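Local coordinates for protein salmonella plasmid virulence: SpvB (Salmonella typhimurium, PDB 6P0X) that probably transfers ADP-ribose from NAD to an arginine of actin as a whole toxin, of which this chain is the N-terminal domain, at residues 26-31 with 174-179; 113-116 with 121-124; 125-130 with 136-141; 181-186 with 231-236. All blocks are in the same frame, centred on the assembly; numbering follows the deposited sequence.

Contact 1: 26-31 with 174-179; sequences RGFAPA and SVTPAG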
loop_
_atom_site.group_PDB
_atom_site.type_symbol
_atom_site.label_atom_id
_atom_site.label_comp_id
_atom_site.label_asym_id
_atom_site.label_seq_id
_atom_site.Cartn_x
_atom_site.Cartn_y
_atom_site.Cartn_z
ATOM N N ARG A 26 17.618 9.530 9.181
ATOM C CA ARG A 26 17.246 10.886 8.779
ATOM C C ARG A 26 15.784 11.198 9.083
ATOM O O ARG A 26 15.107 11.859 8.292
ATOM C CB ARG A 26 17.540 11.096 7.296
ATOM N N GLY A 27 15.274 10.735 10.217
ATOM C CA GLY A 27 13.975 11.188 10.721
ATOM C C GLY A 27 12.819 10.330 10.200
ATOM O O GLY A 27 12.694 9.167 10.569
ATOM N N PHE A 28 11.984 10.926 9.350
ATOM C CA PHE A 28 10.685 10.363 8.977
ATOM C C PHE A 28 10.872 9.240 7.964
ATOM O O PHE A 28 11.077 9.483 6.773
ATOM C CB PHE A 28 9.778 11.458 8.431
ATOM C CG PHE A 28 8.351 11.031 8.248
ATOM C CD1 PHE A 28 7.702 10.302 9.232
ATOM C CD2 PHE A 28 7.651 11.379 7.103
ATOM C CE1 PHE A 28 6.386 9.912 9.070
ATOM C CE2 PHE A 28 6.332 10.997 6.938
ATOM C CZ PHE A 28 5.699 10.260 7.923
ATOM N N ALA A 29 10.771 8.002 8.434
ATOM C CA ALA A 29 10.953 6.825 7.601
ATOM C C ALA A 29 9.807 5.849 7.817
ATOM O O ALA A 29 9.188 5.838 8.887
ATOM C CB ALA A 29 12.285 6.127 7.917
ATOM N N PRO A 30 9.497 5.027 6.816
ATOM C CA PRO A 30 8.478 3.990 7.007
ATOM C C PRO A 30 8.889 3.007 8.090
ATOM O O PRO A 30 10.063 2.668 8.238
ATOM C CB PRO A 30 8.398 3.312 5.634
ATOM C CG PRO A 30 9.698 3.641 4.969
ATOM C CD PRO A 30 10.048 5.011 5.452
ATOM N N ALA A 31 7.901 2.553 8.853
ATOM C CA ALA A 31 8.083 1.530 9.877
ATOM C C ALA A 31 7.356 0.277 9.394
ATOM O O ALA A 31 6.167 0.086 9.660
ATOM C CB ALA A 31 7.562 2.003 11.230
ATOM N N SER A 174 2.106 10.156 3.247
ATOM C CA SER A 174 2.096 10.623 4.626
ATOM C C SER A 174 2.986 11.848 4.746
ATOM O O SER A 174 4.040 11.920 4.108
ATOM C CB SER A 174 2.579 9.536 5.590
ATOM O OG SER A 174 1.882 8.326 5.373
ATOM N N VAL A 175 2.563 12.806 5.569
ATOM C CA VAL A 175 3.324 14.033 5.785
ATOM C C VAL A 175 3.296 14.380 7.267
ATOM O O VAL A 175 2.271 14.219 7.940
ATOM C CB VAL A 175 2.793 15.207 4.928
ATOM C CG1 VAL A 175 1.426 15.681 5.417
ATOM C CG2 VAL A 175 3.791 16.355 4.927
ATOM N N THR A 176 4.441 14.829 7.779
ATOM C CA THR A 176 4.581 15.314 9.142
ATOM C C THR A 176 4.311 16.810 9.197
ATOM O O THR A 176 4.286 17.485 8.162
ATOM C CB THR A 176 5.989 15.022 9.664
ATOM O OG1 THR A 176 6.946 15.800 8.933
ATOM C CG2 THR A 176 6.316 13.548 9.519
ATOM N N PRO A 177 4.082 17.362 10.391
ATOM C CA PRO A 177 3.988 18.826 10.505
ATOM C C PRO A 177 5.232 19.554 10.026
ATOM O O PRO A 177 5.136 20.729 9.652
ATOM C CB PRO A 177 3.752 19.049 12.005
ATOM C CG PRO A 177 3.103 17.797 12.469
ATOM C CD PRO A 177 3.687 16.686 11.642
ATOM N N ALA A 178 6.391 18.899 10.011
ATOM C CA ALA A 178 7.631 19.534 9.579
ATOM C C ALA A 178 7.838 19.481 8.071
ATOM O O ALA A 178 8.840 20.011 7.580
ATOM C CB ALA A 178 8.829 18.891 10.285
ATOM N N GLY A 179 6.925 18.865 7.326
ATOM C CA GLY A 179 7.043 18.808 5.883
ATOM C C GLY A 179 7.795 17.620 5.332
ATOM O O GLY A 179 8.250 17.674 4.183
#

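Contact 2: 113-116 with 121-124; sequences YQPR and FYRL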
loop_
_atom_site.group_PDB
_atom_site.type_symbol
_atom_site.label_atom_id
_atom_site.label_comp_id
_atom_site.label_asym_id
_atom_site.label_seq_id
_atom_site.Cartn_x
_atom_site.Cartn_y
_atom_site.Cartn_z
ATOM N N TYR A 113 -15.684 9.762 9.817
ATOM C CA TYR A 113 -15.963 8.453 10.387
ATOM C C TYR A 113 -15.152 8.268 11.660
ATOM O O TYR A 113 -14.072 8.844 11.815
ATOM C CB TYR A 113 -15.649 7.320 9.396
ATOM C CG TYR A 113 -16.699 7.136 8.325
ATOM C CD1 TYR A 113 -16.712 7.927 7.181
ATOM C CD2 TYR A 113 -17.686 6.171 8.465
ATOM C CE1 TYR A 113 -17.683 7.752 6.204
ATOM C CE2 TYR A 113 -18.656 5.990 7.499
ATOM C CZ TYR A 113 -18.651 6.780 6.371
ATOM O OH TYR A 113 -19.624 6.587 5.420
ATOM N N GLN A 114 -15.677 7.449 12.566
ATOM C CA GLN A 114 -15.022 7.212 13.844
ATOM C C GLN A 114 -15.317 5.793 14.289
ATOM O O GLN A 114 -16.290 5.183 13.828
ATOM C CB GLN A 114 -15.499 8.227 14.893
ATOM C CG GLN A 114 -16.944 8.049 15.325
ATOM C CD GLN A 114 -17.405 9.149 16.255
ATOM O OE1 GLN A 114 -17.257 10.331 15.944
ATOM N NE2 GLN A 114 -17.968 8.771 17.398
ATOM N N PRO A 115 -14.513 5.233 15.193
ATOM C CA PRO A 115 -14.788 3.877 15.680
ATOM C C PRO A 115 -16.123 3.793 16.408
ATOM O O PRO A 115 -16.490 4.681 17.181
ATOM C CB PRO A 115 -13.613 3.586 16.622
ATOM C CG PRO A 115 -12.540 4.523 16.194
ATOM C CD PRO A 115 -13.227 5.751 15.693
ATOM N N ARG A 116 -16.862 2.717 16.126
ATOM C CA ARG A 116 -18.173 2.525 16.737
ATOM C C ARG A 116 -18.054 2.247 18.231
ATOM O O ARG A 116 -18.801 2.811 19.037
ATOM C CB ARG A 116 -18.910 1.382 16.038
ATOM C CG ARG A 116 -20.248 1.042 16.665
ATOM C CD ARG A 116 -20.920 -0.103 15.938
ATOM N NE ARG A 116 -21.572 0.375 14.726
ATOM C CZ ARG A 116 -22.868 0.650 14.635
ATOM N NH1 ARG A 116 -23.373 1.085 13.488
ATOM N NH2 ARG A 116 -23.656 0.502 15.691
ATOM N N PHE A 121 -7.911 8.309 18.859
ATOM C CA PHE A 121 -7.651 9.740 18.944
ATOM C C PHE A 121 -7.158 10.222 17.576
ATOM O O PHE A 121 -6.004 10.592 17.384
ATOM C CB PHE A 121 -6.655 10.078 20.055
ATOM C CG PHE A 121 -6.769 11.490 20.548
ATOM C CD1 PHE A 121 -6.112 12.523 19.896
ATOM C CD2 PHE A 121 -7.551 11.789 21.652
ATOM C CE1 PHE A 121 -6.221 13.830 20.349
ATOM C CE2 PHE A 121 -7.665 13.092 22.109
ATOM C CZ PHE A 121 -6.999 14.114 21.454
ATOM N N TYR A 122 -8.040 10.193 16.581
ATOM C CA TYR A 122 -7.683 10.654 15.250
ATOM C C TYR A 122 -8.879 11.341 14.605
ATOM O O TYR A 122 -9.972 11.405 15.176
ATOM C CB TYR A 122 -7.167 9.494 14.385
ATOM C CG TYR A 122 -8.140 8.353 14.144
ATOM C CD1 TYR A 122 -9.313 8.542 13.417
ATOM C CD2 TYR A 122 -7.854 7.070 14.591
ATOM C CE1 TYR A 122 -10.189 7.501 13.183
ATOM C CE2 TYR A 122 -8.723 6.016 14.350
ATOM C CZ TYR A 122 -9.889 6.240 13.645
ATOM O OH TYR A 122 -10.762 5.200 13.400
ATOM N N ARG A 123 -8.658 11.872 13.403
ATOM C CA ARG A 123 -9.737 12.392 12.568
ATOM C C ARG A 123 -9.663 11.681 11.224
ATOM O O ARG A 123 -8.701 11.865 10.472
ATOM C CB ARG A 123 -9.656 13.906 12.386
ATOM C CG ARG A 123 -10.904 14.445 11.700
ATOM C CD ARG A 123 -10.779 15.880 11.233
ATOM N NE ARG A 123 -12.012 16.321 10.582
ATOM C CZ ARG A 123 -13.104 16.727 11.228
ATOM N NH1 ARG A 123 -13.125 16.760 12.555
ATOM N NH2 ARG A 123 -14.176 17.102 10.544
ATOM N N LEU A 124 -10.665 10.857 10.932
ATOM C CA LEU A 124 -10.721 10.082 9.700
ATOM C C LEU A 124 -11.872 10.579 8.837
ATOM O O LEU A 124 -12.995 10.738 9.326
ATOM C CB LEU A 124 -10.891 8.596 10.010
ATOM C CG LEU A 124 -10.962 7.624 8.834
ATOM C CD1 LEU A 124 -9.661 7.631 8.044
ATOM C CD2 LEU A 124 -11.280 6.229 9.345
HETATM O O HOH W 1 -12.912 10.733 12.999
#

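Contact 3: 125-130 with 136-141; sequences EYWVGN and FWLLHD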
loop_
_atom_site.group_PDB
_atom_site.type_symbol
_atom_site.label_atom_id
_atom_site.label_comp_id
_atom_site.label_asym_id
_atom_site.label_seq_id
_atom_site.Cartn_x
_atom_site.Cartn_y
_atom_site.Cartn_z
ATOM N N GLU A 125 -11.597 10.815 7.554
ATOM C CA GLU A 125 -12.580 11.380 6.641
ATOM C C GLU A 125 -12.608 10.604 5.335
ATOM O O GLU A 125 -11.569 10.172 4.828
ATOM C CB GLU A 125 -12.286 12.847 6.339
ATOM C CG GLU A 125 -12.280 13.740 7.552
ATOM C CD GLU A 125 -11.814 15.135 7.222
ATOM O OE1 GLU A 125 -11.070 15.280 6.230
ATOM O OE2 GLU A 125 -12.184 16.079 7.953
ATOM N N TYR A 126 -13.809 10.459 4.792
ATOM C CA TYR A 126 -14.049 9.849 3.495
ATOM C C TYR A 126 -14.420 10.970 2.529
ATOM O O TYR A 126 -15.403 11.688 2.758
ATOM C CB TYR A 126 -15.162 8.805 3.607
ATOM C CG TYR A 126 -15.471 8.040 2.342
ATOM C CD1 TYR A 126 -14.456 7.575 1.518
ATOM C CD2 TYR A 126 -16.785 7.766 1.983
ATOM C CE1 TYR A 126 -14.741 6.868 0.366
ATOM C CE2 TYR A 126 -17.080 7.060 0.833
ATOM C CZ TYR A 126 -16.054 6.613 0.027
ATOM O OH TYR A 126 -16.344 5.908 -1.120
ATOM N N TRP A 127 -13.614 11.139 1.480
ATOM C CA TRP A 127 -13.766 12.209 0.500
ATOM C C TRP A 127 -14.293 11.619 -0.798
ATOM O O TRP A 127 -13.702 10.672 -1.336
ATOM C CB TRP A 127 -12.430 12.908 0.225
ATOM C CG TRP A 127 -11.872 13.700 1.373
ATOM C CD1 TRP A 127 -11.599 13.245 2.633
ATOM C CD2 TRP A 127 -11.503 15.086 1.359
ATOM N NE1 TRP A 127 -11.093 14.266 3.405
ATOM C CE2 TRP A 127 -11.025 15.406 2.647
ATOM C CE3 TRP A 127 -11.539 16.091 0.384
ATOM C CZ2 TRP A 127 -10.583 16.684 2.984
ATOM C CZ3 TRP A 127 -11.099 17.361 0.721
ATOM C CH2 TRP A 127 -10.629 17.647 2.011
ATOM N N VAL A 128 -15.390 12.181 -1.305
ATOM C CA VAL A 128 -15.981 11.753 -2.568
ATOM C C VAL A 128 -16.089 12.966 -3.484
ATOM O O VAL A 128 -16.688 13.981 -3.109
ATOM C CB VAL A 128 -17.360 11.097 -2.357
ATOM C CG1 VAL A 128 -17.946 10.636 -3.691
ATOM C CG2 VAL A 128 -17.251 9.927 -1.388
ATOM N N GLY A 129 -15.528 12.852 -4.684
ATOM C CA GLY A 129 -15.567 13.960 -5.626
ATOM C C GLY A 129 -16.983 14.209 -6.115
ATOM O O GLY A 129 -17.664 13.292 -6.586
ATOM N N ASN A 130 -17.429 15.464 -6.016
ATOM C CA ASN A 130 -18.774 15.816 -6.458
ATOM C C ASN A 130 -18.916 15.815 -7.976
ATOM O O ASN A 130 -20.047 15.820 -8.476
ATOM C CB ASN A 130 -19.170 17.183 -5.893
ATOM C CG ASN A 130 -19.472 17.136 -4.401
ATOM O OD1 ASN A 130 -19.947 16.125 -3.882
ATOM N ND2 ASN A 130 -19.196 18.235 -3.706
ATOM N N PHE A 136 -11.586 8.688 -1.753
ATOM C CA PHE A 136 -10.361 8.346 -1.035
ATOM C C PHE A 136 -10.551 8.691 0.439
ATOM O O PHE A 136 -11.596 9.209 0.842
ATOM C CB PHE A 136 -9.150 9.066 -1.633
ATOM C CG PHE A 136 -9.297 10.562 -1.693
ATOM C CD1 PHE A 136 -8.913 11.354 -0.622
ATOM C CD2 PHE A 136 -9.811 11.176 -2.824
ATOM C CE1 PHE A 136 -9.039 12.731 -0.677
ATOM C CE2 PHE A 136 -9.943 12.550 -2.883
ATOM C CZ PHE A 136 -9.556 13.327 -1.807
ATOM N N TRP A 137 -9.541 8.388 1.254
ATOM C CA TRP A 137 -9.621 8.629 2.688
ATOM C C TRP A 137 -8.472 9.518 3.150
ATOM O O TRP A 137 -7.365 9.469 2.604
ATOM C CB TRP A 137 -9.614 7.309 3.480
ATOM C CG TRP A 137 -10.864 6.500 3.296
ATOM C CD1 TRP A 137 -11.178 5.713 2.225
ATOM C CD2 TRP A 137 -11.971 6.399 4.204
ATOM N NE1 TRP A 137 -12.409 5.130 2.409
ATOM C CE2 TRP A 137 -12.916 5.534 3.616
ATOM C CE3 TRP A 137 -12.254 6.954 5.456
ATOM C CZ2 TRP A 137 -14.123 5.211 4.237
ATOM C CZ3 TRP A 137 -13.452 6.632 6.071
ATOM C CH2 TRP A 137 -14.372 5.770 5.462
ATOM N N LEU A 138 -8.750 10.323 4.174
ATOM C CA LEU A 138 -7.768 11.215 4.783
ATOM C C LEU A 138 -7.756 10.969 6.284
ATOM O O LEU A 138 -8.800 11.066 6.937
ATOM C CB LEU A 138 -8.090 12.682 4.487
ATOM C CG LEU A 138 -7.082 13.712 5.000
ATOM C CD1 LEU A 138 -5.790 13.664 4.193
ATOM C CD2 LEU A 138 -7.680 15.106 4.972
ATOM N N LEU A 139 -6.582 10.662 6.829
ATOM C CA LEU A 139 -6.437 10.315 8.237
ATOM C C LEU A 139 -5.436 11.241 8.913
ATOM O O LEU A 139 -4.286 11.337 8.481
ATOM C CB LEU A 139 -5.981 8.860 8.402
ATOM C CG LEU A 139 -5.585 8.470 9.831
ATOM C CD1 LEU A 139 -6.785 8.566 10.761
ATOM C CD2 LEU A 139 -4.987 7.075 9.876
ATOM N N HIS A 140 -5.862 11.889 9.993
ATOM C CA HIS A 140 -4.977 12.677 10.846
ATOM C C HIS A 140 -4.839 11.894 12.146
ATOM O O HIS A 140 -5.730 11.940 13.002
ATOM C CB HIS A 140 -5.538 14.076 11.081
ATOM C CG HIS A 140 -4.573 15.015 11.733
ATOM N ND1 HIS A 140 -4.978 16.129 12.435
ATOM C CD2 HIS A 140 -3.220 15.009 11.783
ATOM C CE1 HIS A 140 -3.916 16.768 12.893
ATOM N NE2 HIS A 140 -2.837 16.110 12.511
ATOM N N ASP A 141 -3.732 11.165 12.283
ATOM C CA ASP A 141 -3.606 10.200 13.363
ATOM C C ASP A 141 -3.161 10.873 14.662
ATOM O O ASP A 141 -2.854 12.067 14.713
ATOM C CB ASP A 141 -2.660 9.058 12.965
ATOM C CG ASP A 141 -1.213 9.501 12.760
ATOM O OD1 ASP A 141 -0.806 10.587 13.232
ATOM O OD2 ASP A 141 -0.468 8.733 12.111
#

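Contact 4: 181-186 with 231-236; sequences HIYYSY and ATPAVQ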
loop_
_atom_site.group_PDB
_atom_site.type_symbol
_atom_site.label_atom_id
_atom_site.label_comp_id
_atom_site.label_asym_id
_atom_site.label_seq_id
_atom_site.Cartn_x
_atom_site.Cartn_y
_atom_site.Cartn_z
ATOM N N HIS A 181 7.850 13.755 3.954
ATOM C CA HIS A 181 6.881 12.939 3.238
ATOM C C HIS A 181 7.341 11.491 3.119
ATOM O O HIS A 181 8.535 11.182 3.161
ATOM C CB HIS A 181 6.619 13.500 1.835
ATOM C CG HIS A 181 5.993 14.859 1.833
ATOM N ND1 HIS A 181 4.715 15.088 1.370
ATOM C CD2 HIS A 181 6.474 16.064 2.224
ATOM C CE1 HIS A 181 4.433 16.374 1.481
ATOM N NE2 HIS A 181 5.483 16.988 1.997
ATOM N N ILE A 182 6.354 10.609 2.977
ATOM C CA ILE A 182 6.550 9.228 2.547
ATOM C C ILE A 182 5.524 8.936 1.460
ATOM O O ILE A 182 4.329 9.189 1.650
ATOM C CB ILE A 182 6.399 8.223 3.704
ATOM C CG1 ILE A 182 7.423 8.488 4.805
ATOM C CG2 ILE A 182 6.566 6.807 3.195
ATOM C CD1 ILE A 182 7.220 7.605 6.015
ATOM N N TYR A 183 5.985 8.404 0.330
ATOM C CA TYR A 183 5.134 8.131 -0.821
ATOM C C TYR A 183 5.198 6.648 -1.162
ATOM O O TYR A 183 6.286 6.100 -1.368
ATOM C CB TYR A 183 5.559 8.984 -2.022
ATOM C CG TYR A 183 4.836 8.667 -3.312
ATOM C CD1 TYR A 183 3.448 8.718 -3.384
ATOM C CD2 TYR A 183 5.541 8.341 -4.465
ATOM C CE1 TYR A 183 2.782 8.436 -4.565
ATOM C CE2 TYR A 183 4.884 8.056 -5.649
ATOM C CZ TYR A 183 3.505 8.106 -5.694
ATOM O OH TYR A 183 2.846 7.824 -6.871
ATOM N N TYR A 184 4.031 6.009 -1.228
ATOM C CA TYR A 184 3.914 4.579 -1.484
ATOM C C TYR A 184 3.445 4.351 -2.915
ATOM O O TYR A 184 2.470 4.966 -3.356
ATOM C CB TYR A 184 2.934 3.928 -0.501
ATOM C CG TYR A 184 3.332 4.069 0.951
ATOM C CD1 TYR A 184 3.033 5.225 1.663
ATOM C CD2 TYR A 184 4.007 3.050 1.612
ATOM C CE1 TYR A 184 3.391 5.361 2.990
ATOM C CE2 TYR A 184 4.375 3.181 2.941
ATOM C CZ TYR A 184 4.064 4.339 3.623
ATOM O OH TYR A 184 4.421 4.480 4.945
ATOM N N SER A 185 4.137 3.469 -3.634
ATOM C CA SER A 185 3.764 3.080 -4.987
ATOM C C SER A 185 3.369 1.608 -5.007
ATOM O O SER A 185 4.004 0.776 -4.351
ATOM C CB SER A 185 4.910 3.317 -5.978
ATOM O OG SER A 185 5.439 4.625 -5.863
ATOM N N TYR A 186 2.326 1.289 -5.767
ATOM C CA TYR A 186 1.840 -0.077 -5.874
ATOM C C TYR A 186 1.762 -0.489 -7.338
ATOM O O TYR A 186 1.514 0.335 -8.222
ATOM C CB TYR A 186 0.466 -0.238 -5.212
ATOM C CG TYR A 186 0.431 0.187 -3.760
ATOM C CD1 TYR A 186 0.137 1.500 -3.406
ATOM C CD2 TYR A 186 0.700 -0.719 -2.743
ATOM C CE1 TYR A 186 0.105 1.895 -2.081
ATOM C CE2 TYR A 186 0.670 -0.334 -1.413
ATOM C CZ TYR A 186 0.372 0.975 -1.088
ATOM O OH TYR A 186 0.340 1.363 0.231
ATOM N N ALA A 231 -1.060 13.503 -9.657
ATOM C CA ALA A 231 -1.230 12.067 -9.478
ATOM C C ALA A 231 0.069 11.394 -9.063
ATOM O O ALA A 231 0.039 10.349 -8.402
ATOM C CB ALA A 231 -1.769 11.433 -10.761
ATOM N N THR A 232 1.215 11.970 -9.438
ATOM C CA THR A 232 2.510 11.443 -9.037
ATOM C C THR A 232 3.370 12.621 -8.590
ATOM O O THR A 232 3.497 13.610 -9.334
ATOM C CB THR A 232 3.201 10.680 -10.174
ATOM O OG1 THR A 232 2.240 9.882 -10.873
ATOM C CG2 THR A 232 4.289 9.770 -9.617
ATOM N N PRO A 233 3.964 12.556 -7.398
ATOM C CA PRO A 233 4.796 13.670 -6.924
ATOM C C PRO A 233 6.054 13.817 -7.769
ATOM O O PRO A 233 6.745 12.837 -8.056
ATOM C CB PRO A 233 5.127 13.279 -5.478
ATOM C CG PRO A 233 4.957 11.793 -5.438
ATOM C CD PRO A 233 3.838 11.490 -6.389
ATOM N N ALA A 234 6.342 15.054 -8.173
ATOM C CA ALA A 234 7.565 15.373 -8.908
ATOM C C ALA A 234 8.537 16.065 -7.955
ATOM O O ALA A 234 8.711 17.284 -7.970
ATOM C CB ALA A 234 7.252 16.230 -10.131
ATOM N N VAL A 235 9.170 15.263 -7.097
ATOM C CA VAL A 235 10.135 15.751 -6.117
ATOM C C VAL A 235 11.345 14.824 -6.114
ATOM O O VAL A 235 11.305 13.705 -6.629
ATOM C CB VAL A 235 9.543 15.843 -4.694
ATOM C CG1 VAL A 235 8.263 16.663 -4.690
ATOM C CG2 VAL A 235 9.299 14.457 -4.135
ATOM N N GLN A 236 12.429 15.304 -5.509
ATOM C CA GLN A 236 13.650 14.521 -5.370
ATOM C C GLN A 236 13.598 13.734 -4.065
ATOM O O GLN A 236 13.532 14.323 -2.980
ATOM C CB GLN A 236 14.880 15.428 -5.399
ATOM C CG GLN A 236 16.174 14.724 -5.021
ATOM C CD GLN A 236 17.344 15.683 -4.908
ATOM O OE1 GLN A 236 17.206 16.881 -5.157
ATOM N NE2 GLN A 236 18.506 15.159 -4.528
HETATM O O HOH W 2 0.394 8.116 -7.083
#

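Contact 1: 26-31 with 174-179
A CH-pi contact between Phe28 and Thr176 fastens the loop that leads to strand 33-36 against the turn of a beta hairpin made by strands 165-175 and 181-188. The two side chains approach from opposite directions. The methyl CG2 of Thr176 sits over the middle of the aromatic face, 3.3 Å from the centroid of the Phe28 ring and only 5° off its normal. It is therefore almost equally near all six carbons, a snug fit for a small, compact methyl. Phe28 has CG anti to its backbone N (chi1 -170°), which carries the ring across from the loop. The ring edge also faces the end of strand 165-175: Phe28 CE2 lies 3.8 Å from Ser174 O, close to the ring plane, and Phe28 CZ is 4.0 Å from Ser174 CB. A large flat residue can thus serve the turn and the strand at once, and it packs on Ile182 of the second hairpin strand as well. Ser174 turns its hydroxyl to His147; of its side chain, only CB faces the ring.

The turn itself is type I, from Thr176 to Gly179. Threonine divides its two branches usefully here, the methyl going to Phe28 while the hydroxyl is hydrogen-bonded to the carboxylate of Glu180. Pro177, whose phi is naturally restricted, fits the second position of the turn, and Gly179 readily adopts the positive phi of 90° at the last. The turn is closed by Gly179 N, which donates to Thr176 O at 3.1 Å, whereas Ala178 N reaches Thr176 OG1 in a weak bond of 3.3 Å.

Contact 2: 113-116 with 121-124
Tyr122 extends its ring toward Pro115, and the two side chains meet from opposite directions. Tyr122 OH lies 3.4 Å from both CG and CD of Pro115, and the ring carbon Tyr122 CZ follows at 3.9 Å from Pro115 CD. CG of Tyr122 stands between the backbone N and the carbonyl carbon (chi1 61°), a torsion that lays the ring across the gap between the chains. The ring edge passes Tyr113 O. Tyrosine suits this place because the ring is long enough to bring CZ and the oxygen to the CH2 groups of Pro115, and the same oxygen can hydrogen-bond Glu79. Arg123 follows, turned away from 113-116; its side chain forms a salt bridge with Glu125. Strands 107-115 and 123-129 form a beta hairpin, here close to its turn. At Leu124 the strands come together: Tyr113 N donates to Leu124 O at 2.9 Å, nearly straight at 168°. The reciprocal pair is too far apart for a direct bond, with Leu124 N 4.1 Å from Tyr113 O. A water bridges it, accepting from Leu124 N at 3.1 Å and donating to Tyr113 O over a distance modelled as very short. The apolar side chain of Leu124 packs on Leu81, Trp137 and Leu139.

Contact 3: 125-130 with 136-141
Tyr126 and Trp137 make the tightest part of this contact, on one face of the paired strands. Their rings form an offset stack, with the Tyr126 ring 4.6 Å from the five-membered ring of Trp137 (centroids) and the planes at 24°. Tyr126 CD1 approaches Trp137 CE2 to 3.3 Å, and Tyr126 CB lies over the six-membered ring, so the broad indole receives both the phenol and its methylene. On the other face the rings of Trp127 and Phe136 are only 19° from parallel but displaced so far that they hardly cover each other, and it is Trp127 CB that covers the Phe136 ring, 3.7 Å from the centroid. Leu138 lies alongside Trp127, bringing CD2 to 3.9 Å from Trp127 CZ2. Trp127 NE1 donates to Glu125 OE1 at 3.0 Å, a bent bond (139°), while the other carboxylate oxygen pairs with Arg123. At the outer ends, exposed Asn130 turns to Ser107 and Thr109, and exposed His140 pairs through its backbone with Arg123, not with 125-130. Four backbone bonds join Glu125 to Leu138 and Trp127 to Phe136, flanking the non-hydrogen-bonded pair Tyr126-Trp137, the regular register of an antiparallel beta hairpin with cross-strand aromatic pairs.

Contact 4: 181-186 with 231-236
Tyr183 lays one face of its ring under Pro233. The proline CG stands above the middle of the Tyr183 ring, 3.6 Å from the centroid and 10° off the normal, a CH-pi contact. Its neighbour CD leans toward the phenol end, where Pro233 CD is 3.5 Å from Tyr183 CZ. The pairing is well matched: the proline ring offers two slightly polarised CH2 groups on a rigid, compact frame, and the tyrosine offers a flat, electron-rich surface large enough to take both. With chi1 at 174°, CG of Tyr183 lies opposite its backbone N, and the ring reaches out from the strand toward the loop.

At the hydroxyl end the contact is looser and partly polar. Thr232 CG2 comes within 3.7 Å of Tyr183 OH, set obliquely to the ring. No hydrogen bond passes directly between the segments, since Tyr183 OH is 4.1 Å from Ala231 O. One water joins them, lying in the plane of the ring at its edge: it accepts from Tyr183 OH and donates to Ala231 O, both at distances modelled as short. The buried tyrosine thus covers one face of its ring with proline and settles its hydroxyl through solvent. Ala231 contributes only its carbonyl, so a small residue suffices there, while Thr232 offers its methyl.

Around this pair, Tyr183 belongs to strand 181-188, bonds through its backbone to Gln215 of the adjacent strand 215-218, and packs on Trp237 of strand 237-244; Pro233, in the loop that joins those last two strands, also rests on Tyr226.

How the contacts relate
Contacts 2 and 3 are successive hairpins sharing strand 123-129, their centres about 12 Å apart; they meet where Arg123 O probably accepts a hydrogen bond from His140 N (2.9 Å) and where Tyr113 packs on Trp137. Contacts 1 and 4, centres about 13 Å apart, join through neighbouring strands 165-175 and 181-188, with Ser174 O 2.9 Å from Ile182 N and Val175 CG2 packed 3.4 Å from His181 NE2. Contact 1 closes a chain loop that encloses contacts 2 and 3. The acrylic acid pockets, lined by residues such as Thr53, Leu170 and Met208, include none of the contact residues; the side chains of Ser174, Trp137 and Tyr183 are about 13, 14 and 14 Å from a bound acrylic acid.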